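Local coordinates for protein lactate dehydrogenase (Eimeria maxima, PDB 6CT6) that probably catalyses the NADH-dependent interconversion of pyruvate and lactate, at residues 3-17 with 33-46. Sequence-based numbering, arbitrary orientation.
Sequences VFEQNKRPKIALVGS and LGDVVLFDVVPNMP. With NAI (1,4-dihydronicotinamide adenine dinucleotide), chain D.
I12, L14 and G16 alternate with D35, V37 and F39 in the backbone bonding that joins parallel strands 11-15 and 35-39, the two strands of the first β-α-β unit of a Rossmann fold, connected through helix 19-31. I12 N meets D35 O at 2.8 Å, I12 O and L14 O receive the amides of V37 and F39, and G16 N closes the series on F39 O.

Two carboxylates, D35 where strand 35-39 begins and D40 just after it ends, carry most of the side-chain polar contacts. At the far end from the cofactor, D35 is gripped through both oxygens. R9 NH1 reaches the syn lone pair of OD1 in a 2.9 Å salt bridge and is also bonded to G63 O; T65 N bonds OD1 as well. N7 ND2 meets D35 OD2 nearly straight (169°), and two waters donate to the same oxygen. At the cofactor end, D40 OD1 takes S17 N on its anti lone pair (2.8 Å) and NADH O3B. D40 OD2 takes NADH O2B at 2.7 Å, making D40 the acidic residue after the second strand that binds the adenosine ribose hydroxyls, as in NAD-dependent Rossmann enzymes.

Apolar packing is tightest at V37, whose CG1, between backbone N and carbonyl carbon (chi1 60°), comes 3.4 Å from F4 CZ. On the other face L14 CD1 touches V36 CG1 at 3.7 Å.

Helix 19-31 covers that I12-L14-V36 face, and strands 80-83 and 66-69 flank the pair within the sheet.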
loop_
_atom_site.group_PDB
_atom_site.type_symbol
_atom_site.label_atom_id
_atom_site.label_comp_id
_atom_site.label_asym_id
_atom_site.label_seq_id
_atom_site.Cartn_x
_atom_site.Cartn_y
_atom_site.Cartn_z
ATOM N N VAL B 3 -19.082 -12.939 -6.968
ATOM C CA VAL B 3 -18.830 -12.352 -5.659
ATOM C C VAL B 3 -19.392 -10.939 -5.562
ATOM O O VAL B 3 -19.887 -10.537 -4.509
ATOM C CB VAL B 3 -17.318 -12.367 -5.345
ATOM C CG1 VAL B 3 -16.753 -13.770 -5.517
ATOM C CG2 VAL B 3 -16.563 -11.369 -6.222
ATOM N N PHE B 4 -19.319 -10.174 -6.650
ATOM C CA PHE B 4 -19.814 -8.805 -6.646
ATOM C C PHE B 4 -21.303 -8.773 -6.336
ATOM O O PHE B 4 -22.122 -9.157 -7.178
ATOM C CB PHE B 4 -19.562 -8.126 -7.995
ATOM C CG PHE B 4 -18.111 -7.874 -8.293
ATOM C CD1 PHE B 4 -17.335 -7.105 -7.439
ATOM C CD2 PHE B 4 -17.529 -8.386 -9.442
ATOM C CE1 PHE B 4 -16.003 -6.864 -7.718
ATOM C CE2 PHE B 4 -16.198 -8.149 -9.725
ATOM C CZ PHE B 4 -15.435 -7.386 -8.862
ATOM N N GLU B 5 -21.667 -8.332 -5.134
ATOM C CA GLU B 5 -23.058 -7.995 -4.877
ATOM C C GLU B 5 -23.449 -6.823 -5.766
ATOM O O GLU B 5 -22.668 -5.888 -5.964
ATOM C CB GLU B 5 -23.266 -7.656 -3.399
ATOM C CG GLU B 5 -22.655 -6.332 -2.951
ATOM C CD GLU B 5 -22.443 -6.267 -1.448
ATOM O OE1 GLU B 5 -22.323 -7.337 -0.815
ATOM O OE2 GLU B 5 -22.400 -5.146 -0.898
ATOM N N GLN B 6 -24.649 -6.886 -6.334
ATOM C CA GLN B 6 -25.029 -5.916 -7.353
ATOM C C GLN B 6 -25.253 -4.542 -6.733
ATOM O O GLN B 6 -25.957 -4.409 -5.727
ATOM C CB GLN B 6 -26.291 -6.377 -8.085
ATOM C CG GLN B 6 -26.722 -5.445 -9.212
ATOM C CD GLN B 6 -25.619 -5.206 -10.227
ATOM O OE1 GLN B 6 -24.779 -6.074 -10.465
ATOM N NE2 GLN B 6 -25.612 -4.019 -10.823
ATOM N N ASN B 7 -24.646 -3.519 -7.330
ATOM C CA ASN B 7 -24.862 -2.138 -6.903
ATOM C C ASN B 7 -24.333 -1.208 -7.991
ATOM O O ASN B 7 -23.828 -1.651 -9.027
ATOM C CB ASN B 7 -24.210 -1.861 -5.543
ATOM C CG ASN B 7 -22.695 -2.001 -5.568
ATOM O OD1 ASN B 7 -22.035 -1.631 -6.538
ATOM N ND2 ASN B 7 -22.138 -2.533 -4.485
ATOM N N LYS B 8 -24.462 0.099 -7.737
ATOM C CA LYS B 8 -24.085 1.115 -8.717
ATOM C C LYS B 8 -22.583 1.153 -8.970
ATOM O O LYS B 8 -22.154 1.541 -10.062
ATOM C CB LYS B 8 -24.540 2.495 -8.237
ATOM C CG LYS B 8 -25.893 2.971 -8.747
ATOM C CD LYS B 8 -26.193 4.352 -8.178
ATOM C CE LYS B 8 -27.399 4.992 -8.830
ATOM N NZ LYS B 8 -28.604 4.132 -8.780
ATOM N N ARG B 9 -21.776 0.780 -7.981
ATOM C CA ARG B 9 -20.347 1.044 -8.041
ATOM C C ARG B 9 -19.687 0.257 -9.174
ATOM O O ARG B 9 -20.172 -0.806 -9.571
ATOM C CB ARG B 9 -19.681 0.673 -6.721
ATOM C CG ARG B 9 -20.271 1.350 -5.497
ATOM C CD ARG B 9 -19.591 0.853 -4.231
ATOM N NE ARG B 9 -20.216 1.384 -3.023
ATOM C CZ ARG B 9 -20.083 0.855 -1.810
ATOM N NH1 ARG B 9 -19.351 -0.238 -1.624
ATOM N NH2 ARG B 9 -20.694 1.416 -0.773
ATOM N N PRO B 10 -18.569 0.752 -9.705
ATOM C CA PRO B 10 -17.764 -0.078 -10.606
ATOM C C PRO B 10 -17.277 -1.323 -9.885
ATOM O O PRO B 10 -17.116 -1.335 -8.663
ATOM C CB PRO B 10 -16.593 0.835 -10.992
ATOM C CG PRO B 10 -17.045 2.213 -10.678
ATOM C CD PRO B 10 -17.969 2.082 -9.509
ATOM N N LYS B 11 -17.038 -2.379 -10.657
ATOM C CA LYS B 11 -16.521 -3.639 -10.130
ATOM C C LYS B 11 -15.138 -3.874 -10.730
ATOM O O LYS B 11 -15.004 -4.065 -11.943
ATOM C CB LYS B 11 -17.482 -4.786 -10.440
ATOM C CG LYS B 11 -18.927 -4.517 -10.003
ATOM C CD LYS B 11 -19.023 -4.146 -8.519
ATOM C CE LYS B 11 -20.435 -3.782 -8.077
ATOM N NZ LYS B 11 -21.345 -3.362 -9.176
ATOM N N ILE B 12 -14.116 -3.849 -9.876
ATOM C CA ILE B 12 -12.719 -3.945 -10.288
ATOM C C ILE B 12 -12.202 -5.315 -9.870
ATOM O O ILE B 12 -12.182 -5.638 -8.676
ATOM C CB ILE B 12 -11.876 -2.824 -9.662
ATOM C CG1 ILE B 12 -12.447 -1.453 -10.038
ATOM C CG2 ILE B 12 -10.411 -2.940 -10.086
ATOM C CD1 ILE B 12 -12.116 -0.372 -9.037
ATOM N N ALA B 13 -11.768 -6.112 -10.844
ATOM C CA ALA B 13 -11.272 -7.462 -10.592
ATOM C C ALA B 13 -9.752 -7.476 -10.704
ATOM O O ALA B 13 -9.201 -7.169 -11.765
ATOM C CB ALA B 13 -11.887 -8.463 -11.569
ATOM N N LEU B 14 -9.084 -7.841 -9.615
ATOM C CA LEU B 14 -7.627 -7.914 -9.568
ATOM C C LEU B 14 -7.227 -9.389 -9.645
ATOM O O LEU B 14 -7.377 -10.139 -8.676
ATOM C CB LEU B 14 -7.102 -7.239 -8.304
ATOM C CG LEU B 14 -7.567 -5.789 -8.100
ATOM C CD1 LEU B 14 -6.922 -5.168 -6.867
ATOM C CD2 LEU B 14 -7.305 -4.918 -9.329
ATOM N N VAL B 15 -6.733 -9.804 -10.809
ATOM C CA VAL B 15 -6.312 -11.184 -11.038
ATOM C C VAL B 15 -4.845 -11.274 -10.632
ATOM O O VAL B 15 -3.946 -10.945 -11.409
ATOM C CB VAL B 15 -6.540 -11.614 -12.489
ATOM C CG1 VAL B 15 -5.945 -12.997 -12.749
ATOM C CG2 VAL B 15 -8.028 -11.635 -12.792
ATOM N N GLY B 16 -4.611 -11.746 -9.412
ATOM C CA GLY B 16 -3.308 -11.689 -8.782
ATOM C C GLY B 16 -3.391 -10.835 -7.536
ATOM O O GLY B 16 -3.703 -9.642 -7.623
ATOM N N SER B 17 -3.137 -11.428 -6.369
ATOM C CA SER B 17 -3.304 -10.740 -5.094
ATOM C C SER B 17 -1.989 -10.655 -4.329
ATOM O O SER B 17 -1.978 -10.644 -3.094
ATOM C CB SER B 17 -4.372 -11.425 -4.243
ATOM O OG SER B 17 -5.618 -11.463 -4.919
ATOM N N LEU B 33 -12.911 4.073 -5.472
ATOM C CA LEU B 33 -13.010 3.928 -6.917
ATOM C C LEU B 33 -14.067 2.908 -7.310
ATOM O O LEU B 33 -14.719 3.063 -8.349
ATOM C CB LEU B 33 -11.650 3.538 -7.493
ATOM C CG LEU B 33 -11.571 3.468 -9.015
ATOM C CD1 LEU B 33 -11.973 4.797 -9.648
ATOM C CD2 LEU B 33 -10.169 3.082 -9.433
ATOM N N GLY B 34 -14.254 1.881 -6.495
ATOM C CA GLY B 34 -15.238 0.854 -6.765
ATOM C C GLY B 34 -14.988 -0.332 -5.864
ATOM O O GLY B 34 -13.987 -0.401 -5.146
ATOM N N ASP B 35 -15.932 -1.267 -5.893
ATOM C CA ASP B 35 -15.740 -2.520 -5.180
ATOM C C ASP B 35 -14.705 -3.376 -5.903
ATOM O O ASP B 35 -14.505 -3.260 -7.116
ATOM C CB ASP B 35 -17.067 -3.269 -5.040
ATOM C CG ASP B 35 -17.974 -2.654 -3.984
ATOM O OD1 ASP B 35 -17.490 -1.833 -3.171
ATOM O OD2 ASP B 35 -19.174 -3.000 -3.959
ATOM N N VAL B 36 -14.035 -4.237 -5.140
ATOM C CA VAL B 36 -12.850 -4.951 -5.603
ATOM C C VAL B 36 -12.985 -6.425 -5.252
ATOM O O VAL B 36 -13.466 -6.768 -4.166
ATOM C CB VAL B 36 -11.566 -4.380 -4.962
ATOM C CG1 VAL B 36 -10.333 -5.165 -5.404
ATOM C CG2 VAL B 36 -11.408 -2.906 -5.284
ATOM N N VAL B 37 -12.552 -7.297 -6.161
ATOM C CA VAL B 37 -12.283 -8.693 -5.831
ATOM C C VAL B 37 -10.796 -8.956 -6.023
ATOM O O VAL B 37 -10.245 -8.719 -7.106
ATOM C CB VAL B 37 -13.130 -9.681 -6.656
ATOM C CG1 VAL B 37 -12.878 -9.543 -8.153
ATOM C CG2 VAL B 37 -12.832 -11.106 -6.193
ATOM N N LEU B 38 -10.154 -9.434 -4.964
ATOM C CA LEU B 38 -8.785 -9.926 -5.018
ATOM C C LEU B 38 -8.834 -11.419 -5.315
ATOM O O LEU B 38 -9.216 -12.214 -4.450
ATOM C CB LEU B 38 -8.071 -9.662 -3.697
ATOM C CG LEU B 38 -7.472 -8.279 -3.467
ATOM C CD1 LEU B 38 -7.133 -8.124 -1.998
ATOM C CD2 LEU B 38 -6.239 -8.088 -4.332
ATOM N N PHE B 39 -8.464 -11.802 -6.532
ATOM C CA PHE B 39 -8.466 -13.197 -6.938
ATOM C C PHE B 39 -7.043 -13.738 -6.956
ATOM O O PHE B 39 -6.113 -13.057 -7.400
ATOM C CB PHE B 39 -9.099 -13.379 -8.317
ATOM C CG PHE B 39 -8.873 -14.743 -8.898
ATOM C CD1 PHE B 39 -9.663 -15.814 -8.518
ATOM C CD2 PHE B 39 -7.859 -14.956 -9.811
ATOM C CE1 PHE B 39 -9.448 -17.073 -9.048
ATOM C CE2 PHE B 39 -7.638 -16.211 -10.344
ATOM C CZ PHE B 39 -8.431 -17.270 -9.962
ATOM N N ASP B 40 -6.879 -14.966 -6.475
ATOM C CA ASP B 40 -5.566 -15.594 -6.456
ATOM C C ASP B 40 -5.744 -17.106 -6.418
ATOM O O ASP B 40 -6.828 -17.621 -6.140
ATOM C CB ASP B 40 -4.736 -15.111 -5.264
ATOM C CG ASP B 40 -3.248 -15.193 -5.526
ATOM O OD1 ASP B 40 -2.637 -14.135 -5.771
ATOM O OD2 ASP B 40 -2.689 -16.314 -5.493
ATOM N N VAL B 41 -4.655 -17.811 -6.717
ATOM C CA VAL B 41 -4.647 -19.269 -6.656
ATOM C C VAL B 41 -4.162 -19.790 -5.306
ATOM O O VAL B 41 -4.359 -20.977 -5.002
ATOM C CB VAL B 41 -3.780 -19.859 -7.785
ATOM C CG1 VAL B 41 -4.380 -19.522 -9.137
ATOM C CG2 VAL B 41 -2.343 -19.345 -7.698
ATOM N N VAL B 42 -3.524 -18.948 -4.499
ATOM C CA VAL B 42 -3.124 -19.319 -3.143
ATOM C C VAL B 42 -4.382 -19.392 -2.283
ATOM O O VAL B 42 -5.132 -18.406 -2.215
ATOM C CB VAL B 42 -2.113 -18.318 -2.564
ATOM C CG1 VAL B 42 -1.777 -18.659 -1.109
ATOM C CG2 VAL B 42 -0.850 -18.296 -3.414
ATOM N N PRO B 43 -4.662 -20.514 -1.620
ATOM C CA PRO B 43 -5.917 -20.618 -0.863
ATOM C C PRO B 43 -5.969 -19.622 0.287
ATOM O O PRO B 43 -5.012 -19.477 1.052
ATOM C CB PRO B 43 -5.906 -22.067 -0.355
ATOM C CG PRO B 43 -4.929 -22.781 -1.230
ATOM C CD PRO B 43 -3.890 -21.767 -1.555
ATOM N N ASN B 44 -7.100 -18.919 0.385
ATOM C CA ASN B 44 -7.443 -18.077 1.531
ATOM C C ASN B 44 -6.631 -16.787 1.658
ATOM O O ASN B 44 -7.098 -15.835 2.293
ATOM C CB ASN B 44 -7.313 -18.885 2.827
ATOM C CG ASN B 44 -8.328 -20.006 2.912
ATOM O OD1 ASN B 44 -9.450 -19.877 2.424
ATOM N ND2 ASN B 44 -7.937 -21.114 3.532
ATOM N N MET B 45 -5.430 -16.728 1.082
ATOM C CA MET B 45 -4.615 -15.521 1.220
ATOM C C MET B 45 -5.351 -14.267 0.757
ATOM O O MET B 45 -5.335 -13.262 1.491
ATOM C CB MET B 45 -3.293 -15.707 0.468
ATOM C CG MET B 45 -2.353 -14.504 0.521
ATOM S SD MET B 45 -2.697 -13.243 -0.732
ATOM C CE MET B 45 -2.008 -14.028 -2.186
ATOM N N PRO B 46 -5.998 -14.238 -0.410
ATOM C CA PRO B 46 -6.736 -13.020 -0.790
ATOM C C PRO B 46 -7.890 -12.697 0.140
ATOM O O PRO B 46 -8.280 -11.528 0.239
ATOM C CB PRO B 46 -7.218 -13.329 -2.216
ATOM C CG PRO B 46 -7.146 -14.810 -2.344
ATOM C CD PRO B 46 -6.007 -15.242 -1.486
HETATM P PA NAI D . 3.691 -11.474 -6.666
HETATM O O1A NAI D . 4.383 -12.816 -6.745
HETATM O O2A NAI D . 3.712 -10.698 -5.370
HETATM O O5B NAI D . 2.157 -11.707 -7.083
HETATM C C5B NAI D . 1.813 -12.591 -8.147
HETATM C C4B NAI D . 0.573 -13.360 -7.725
HETATM O O4B NAI D . -0.035 -14.029 -8.832
HETATM C C3B NAI D . 0.892 -14.434 -6.690
HETATM O O3B NAI D . 0.186 -14.151 -5.480
HETATM C C2B NAI D . 0.418 -15.732 -7.316
HETATM O O2B NAI D . -0.155 -16.633 -6.367
HETATM C C1B NAI D . -0.617 -15.213 -8.297
HETATM N N9A NAI D . -1.014 -16.160 -9.362
HETATM C C8A NAI D . -0.308 -17.155 -9.938
HETATM N N7A NAI D . -1.069 -17.784 -10.875
HETATM C C5A NAI D . -2.277 -17.188 -10.892
HETATM C C6A NAI D . -3.549 -17.334 -11.626
HETATM N N6A NAI D . -3.702 -18.283 -12.573
HETATM N N1A NAI D . -4.559 -16.487 -11.322
HETATM C C2A NAI D . -4.434 -15.528 -10.384
HETATM N N3A NAI D . -3.308 -15.344 -9.681
HETATM C C4A NAI D . -2.226 -16.124 -9.890
HETATM O O3 NAI D . 4.265 -10.542 -7.857
HETATM P PN NAI D . 4.070 -8.941 -7.973
HETATM O O1N NAI D . 5.190 -8.263 -7.221
HETATM O O2N NAI D . 2.632 -8.596 -7.662
HETATM O O5D NAI D . 4.336 -8.725 -9.547
HETATM C C5D NAI D . 3.441 -9.308 -10.488
HETATM C C4D NAI D . 3.937 -9.149 -11.918
HETATM O O4D NAI D . 4.074 -7.766 -12.270
HETATM C C3D NAI D . 5.305 -9.787 -12.105
HETATM O O3D NAI D . 5.309 -10.515 -13.335
HETATM C C2D NAI D . 6.250 -8.610 -12.177
HETATM O O2D NAI D . 7.443 -8.887 -12.910
HETATM C C1D NAI D . 5.361 -7.590 -12.868
HETATM N N1N NAI D . 5.796 -6.189 -12.805
HETATM C C2N NAI D . 5.515 -5.463 -13.889
HETATM C C3N NAI D . 5.840 -4.129 -13.993
HETATM C C7N NAI D . 5.479 -3.426 -15.269
HETATM O O7N NAI D . 4.703 -3.965 -16.042
HETATM N N7N NAI D . 6.017 -2.245 -15.544
HETATM C C4N NAI D . 6.533 -3.407 -12.869
HETATM C C5N NAI D . 6.789 -4.298 -11.740
HETATM C C6N NAI D . 6.406 -5.640 -11.747
HETATM O O HOH W 1 -20.513 -3.139 -1.448
HETATM O O HOH W 2 -20.024 -5.496 -4.843
#